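Local coordinates for hypothetical protein (Pseudomonas aeruginosa, PDB 2IGS) that is of unknown function, but belongs to the DUF3218 family and may be related to lysozyme-like proteins through that family's clan, at residues G123-Y128 with G147-Y152; T130-S135 with T196-L201. All coordinates share one frame; numbering follows the deposited sequence.

Contact 1: residues G123-Y128 with G147-Y152; sequences GSPNVY and GLLVSY
N126 reaches from the loop 123-128 to the backbone at the end of strand 148-150. Its CB already lies 3.3 Å from the carbonyl O of S151, and chi1 of -75° sets CG beside the backbone N. At the tip, ND2 gives a hydrogen bond to each of two carbonyls. S151 O, at 2.9 Å from ND2, is met on a lone pair in its carbonyl plane; L149 O, at 3.1 Å from ND2, is met from above its plane. Both acceptors lie almost exactly in the amide plane of N126, so the two bonds together fix the rotation of that group. S124 OG accepts from N126 N, an ST turn at the base of this side chain. P125 CD touches L149 CD2 at 3.7 Å. The Y152 hydroxyl donates to V127 O, 2.7 Å from OH, while N126 O lies at the edge of the same ring. The contact thus fastens the irregular loop that follows helix 87-113 onto the middle strand of the antiparallel sheet, with Y152 also packed against helices 35-48 and 203-216 and L149 against S139 of the second subunit.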
# COMPACT_ATOMS: atom_id res chain seq x y z
N GLY F 123 24.10 14.59 -7.95
CA GLY F 123 23.23 15.31 -7.01
C GLY F 123 23.81 15.90 -5.72
O GLY F 123 23.06 16.33 -4.84
N SER F 124 25.13 15.92 -5.58
CA SER F 124 25.72 16.86 -4.64
C SER F 124 25.88 18.17 -5.43
O SER F 124 25.76 18.18 -6.66
CB SER F 124 27.05 16.34 -4.07
OG SER F 124 28.13 16.70 -4.90
N PRO F 125 26.12 19.29 -4.74
CA PRO F 125 26.20 20.53 -5.51
C PRO F 125 27.60 20.77 -6.09
O PRO F 125 27.87 21.80 -6.70
CB PRO F 125 25.85 21.61 -4.48
CG PRO F 125 25.89 20.94 -3.13
CD PRO F 125 26.34 19.53 -3.31
N ASN F 126 28.48 19.79 -5.88
CA ASN F 126 29.88 19.86 -6.31
C ASN F 126 30.03 19.40 -7.74
O ASN F 126 29.65 18.28 -8.07
CB ASN F 126 30.72 18.97 -5.39
CG ASN F 126 30.94 19.59 -4.02
OD1 ASN F 126 30.72 20.78 -3.82
ND2 ASN F 126 31.41 18.78 -3.09
N VAL F 127 30.56 20.29 -8.60
CA VAL F 127 30.75 20.04 -10.03
C VAL F 127 32.13 19.37 -10.32
O VAL F 127 32.25 18.54 -11.24
CB VAL F 127 30.60 21.37 -10.86
CG1 VAL F 127 30.90 21.14 -12.31
CG2 VAL F 127 29.21 21.96 -10.73
N TYR F 128 33.15 19.74 -9.54
CA TYR F 128 34.53 19.25 -9.72
C TYR F 128 34.92 18.16 -8.72
O TYR F 128 34.43 18.17 -7.59
CB TYR F 128 35.49 20.43 -9.68
CG TYR F 128 35.13 21.41 -10.77
CD1 TYR F 128 35.43 21.13 -12.10
CD2 TYR F 128 34.43 22.56 -10.48
CE1 TYR F 128 35.07 21.99 -13.11
CE2 TYR F 128 34.05 23.44 -11.49
CZ TYR F 128 34.36 23.14 -12.80
OH TYR F 128 34.01 24.01 -13.80
N GLY F 147 28.93 20.04 8.08
CA GLY F 147 30.37 19.88 8.02
C GLY F 147 30.83 19.87 6.58
O GLY F 147 30.26 20.54 5.74
N LEU F 148 31.85 19.07 6.30
CA LEU F 148 32.49 19.01 5.00
C LEU F 148 31.79 18.06 4.04
O LEU F 148 31.56 16.88 4.35
CB LEU F 148 33.93 18.53 5.18
CG LEU F 148 35.11 19.50 5.35
CD1 LEU F 148 34.66 20.93 5.32
CD2 LEU F 148 35.94 19.17 6.59
N LEU F 149 31.51 18.56 2.85
CA LEU F 149 31.09 17.74 1.73
C LEU F 149 32.11 17.81 0.59
O LEU F 149 32.27 18.85 -0.08
CB LEU F 149 29.68 18.14 1.27
CG LEU F 149 29.07 17.29 0.16
CD1 LEU F 149 28.94 15.79 0.60
CD2 LEU F 149 27.73 17.89 -0.25
N VAL F 150 32.78 16.69 0.33
CA VAL F 150 33.95 16.70 -0.53
C VAL F 150 33.70 15.88 -1.79
O VAL F 150 33.08 14.80 -1.74
CB VAL F 150 35.19 16.17 0.30
CG1 VAL F 150 36.37 15.85 -0.57
CG2 VAL F 150 35.56 17.17 1.37
N SER F 151 34.14 16.39 -2.93
CA SER F 151 34.01 15.68 -4.20
C SER F 151 32.55 15.32 -4.51
O SER F 151 31.62 16.04 -4.14
CB SER F 151 34.88 14.40 -4.19
OG SER F 151 34.98 13.82 -5.48
N TYR F 152 32.35 14.20 -5.19
CA TYR F 152 31.03 13.84 -5.69
C TYR F 152 30.20 13.06 -4.66
O TYR F 152 29.79 11.92 -4.89
CB TYR F 152 31.16 13.09 -7.01
CG TYR F 152 31.79 13.92 -8.13
CD1 TYR F 152 31.39 15.24 -8.37
CD2 TYR F 152 32.76 13.37 -8.98
CE1 TYR F 152 31.93 15.98 -9.38
CE2 TYR F 152 33.30 14.11 -10.01
CZ TYR F 152 32.89 15.42 -10.20
OH TYR F 152 33.42 16.16 -11.24

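Contact 2: residues T130-S135 with T196-L201; sequences TDVGFS and TIKSGL. With ACY (acetic acid), chain V.
T130 meets L201 just where helix 190-200 has ended: the methyl CG2 of T130 stands 4.1 Å from L201 C, over the backbone rather than the side chain. The carbonyl of T130 does more through solvent. Water 2 donates to T130 O and, at 2.6 Å from its oxygen, to K198 O, so one water joins two backbone carbonyls across the contact. Water 1 lies unusually close to K198 NZ, a doubtful distance, and donates only weakly to T130 O. The CB of D131 points away from the helix, yet OD1 accepts from water 3, which in turn accepts from V132 N at 2.8 Å. D131 OD1 and K198 NZ, 5.3 Å apart, are not in direct contact; water 3 offers at most a weak bridge between them, and their opposite charges probably attract. V132 makes the main apolar contact. With chi1 at -175°, CG1 is anti to the backbone N and CG2 lies beside that N, where it rests 3.7 Å from K198 CA. The same methyl also meets the K198 side chain at CG and, 4.1 Å away, I197 CG2, with L201 CD1 more distant. K198 bends at chi2 and chi4, its aliphatic part passing V132 before NZ comes near the waters. Farther along, S135 OG donates to an acetate oxygen, ACY O, at 3.2 Å; this small molecule probably comes from the crystallisation liquor. Strand 132-134, outermost in the sheet within this chain, is thus laid against the last turn of helix 190-200, with F194 of that helix also touching V132, while V150 of the adjoining strand 148-150 packs on both V132 and L201.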
# COMPACT_ATOMS: atom_id res chain seq x y z
N THR F 130 37.52 17.69 -7.03
CA THR F 130 38.28 18.25 -5.93
C THR F 130 37.49 19.27 -5.11
O THR F 130 38.05 19.93 -4.24
CB THR F 130 39.53 18.96 -6.45
OG1 THR F 130 39.14 19.87 -7.48
CG2 THR F 130 40.52 17.94 -7.04
N ASP F 131 36.20 19.42 -5.39
CA ASP F 131 35.43 20.45 -4.69
C ASP F 131 35.32 20.11 -3.19
O ASP F 131 35.23 18.91 -2.79
CB ASP F 131 34.03 20.63 -5.31
CG ASP F 131 34.01 21.65 -6.47
OD1 ASP F 131 34.94 22.47 -6.61
OD2 ASP F 131 33.04 21.63 -7.27
N VAL F 132 35.36 21.17 -2.38
CA VAL F 132 35.09 21.08 -0.96
C VAL F 132 34.02 22.11 -0.61
O VAL F 132 34.13 23.31 -0.91
CB VAL F 132 36.37 21.26 -0.10
CG1 VAL F 132 36.08 21.04 1.39
CG2 VAL F 132 37.46 20.28 -0.57
N GLY F 133 32.94 21.61 -0.01
CA GLY F 133 31.80 22.43 0.31
C GLY F 133 31.19 21.98 1.62
O GLY F 133 31.84 21.28 2.41
N PHE F 134 29.93 22.35 1.83
CA PHE F 134 29.23 22.05 3.07
C PHE F 134 28.19 20.94 2.94
O PHE F 134 27.41 20.89 1.97
CB PHE F 134 28.55 23.31 3.58
CG PHE F 134 29.51 24.42 3.96
CD1 PHE F 134 29.73 25.49 3.10
CD2 PHE F 134 30.18 24.39 5.18
CE1 PHE F 134 30.62 26.51 3.45
CE2 PHE F 134 31.04 25.39 5.54
CZ PHE F 134 31.27 26.46 4.67
N SER F 135 28.16 20.05 3.93
CA SER F 135 27.05 19.15 4.06
C SER F 135 25.79 19.97 4.37
O SER F 135 25.86 21.15 4.75
CB SER F 135 27.32 18.07 5.11
OG SER F 135 27.26 18.58 6.43
N THR F 196 43.08 22.85 4.36
CA THR F 196 44.04 21.76 4.18
C THR F 196 43.56 20.74 3.13
O THR F 196 44.32 20.34 2.24
CB THR F 196 44.26 20.96 5.50
OG1 THR F 196 44.72 21.86 6.50
CG2 THR F 196 45.33 19.91 5.32
N ILE F 197 42.31 20.32 3.27
CA ILE F 197 41.73 19.29 2.41
C ILE F 197 41.59 19.86 1.01
O ILE F 197 42.03 19.25 0.03
CB ILE F 197 40.37 18.75 2.95
CG1 ILE F 197 40.60 17.95 4.26
CG2 ILE F 197 39.68 17.88 1.88
CD1 ILE F 197 39.30 17.44 4.93
N LYS F 198 41.03 21.06 0.93
CA LYS F 198 40.89 21.75 -0.31
C LYS F 198 42.22 21.86 -1.05
O LYS F 198 42.32 21.47 -2.21
CB LYS F 198 40.35 23.13 -0.04
CG LYS F 198 39.54 23.63 -1.17
CD LYS F 198 39.89 25.05 -1.43
CE LYS F 198 38.83 25.73 -2.27
NZ LYS F 198 38.33 24.95 -3.40
N SER F 199 43.22 22.39 -0.38
CA SER F 199 44.53 22.62 -0.97
C SER F 199 45.28 21.33 -1.29
O SER F 199 46.02 21.29 -2.27
CB SER F 199 45.38 23.48 -0.06
OG SER F 199 44.80 24.76 0.05
N GLY F 200 45.09 20.31 -0.46
CA GLY F 200 45.74 19.01 -0.60
C GLY F 200 45.17 18.10 -1.70
O GLY F 200 45.85 17.16 -2.15
N LEU F 201 43.95 18.36 -2.14
CA LEU F 201 43.31 17.41 -3.05
C LEU F 201 43.75 17.63 -4.49
O LEU F 201 43.97 18.77 -4.92
CB LEU F 201 41.78 17.44 -2.97
CG LEU F 201 41.08 16.70 -1.82
CD1 LEU F 201 39.58 16.74 -2.04
CD2 LEU F 201 41.55 15.23 -1.68
C ACY V . 24.02 17.58 8.99
O ACY V . 24.61 17.58 7.85
OXT ACY V . 23.05 18.33 9.37
CH3 ACY V . 24.51 16.62 10.04
O HOH W 1 39.24 23.16 -4.81
O HOH W 2 40.43 21.08 -3.95
O HOH W 3 35.25 23.47 -3.97

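In the fold
Contacts 1 and 2 share one small antiparallel sheet, meeting where strands 132-134 and 148-150 run side by side; D131 O and S151 N probably form a hydrogen bond between them, and N126 packs on D131. Both are partly buried, but they differ in chemistry. In contact 1 the whole of 147-152 is buried, whereas 123-128 is partly exposed or exposed, and direct hydrogen bonds to backbone carbonyls anchor a loop without regular structure. Contact 2 joins a strand outermost within this chain to a helix by apolar touches, while its polar atoms meet through waters beside the exposed K198. Together they place the sheet between the loop 123-128 and helix 190-200.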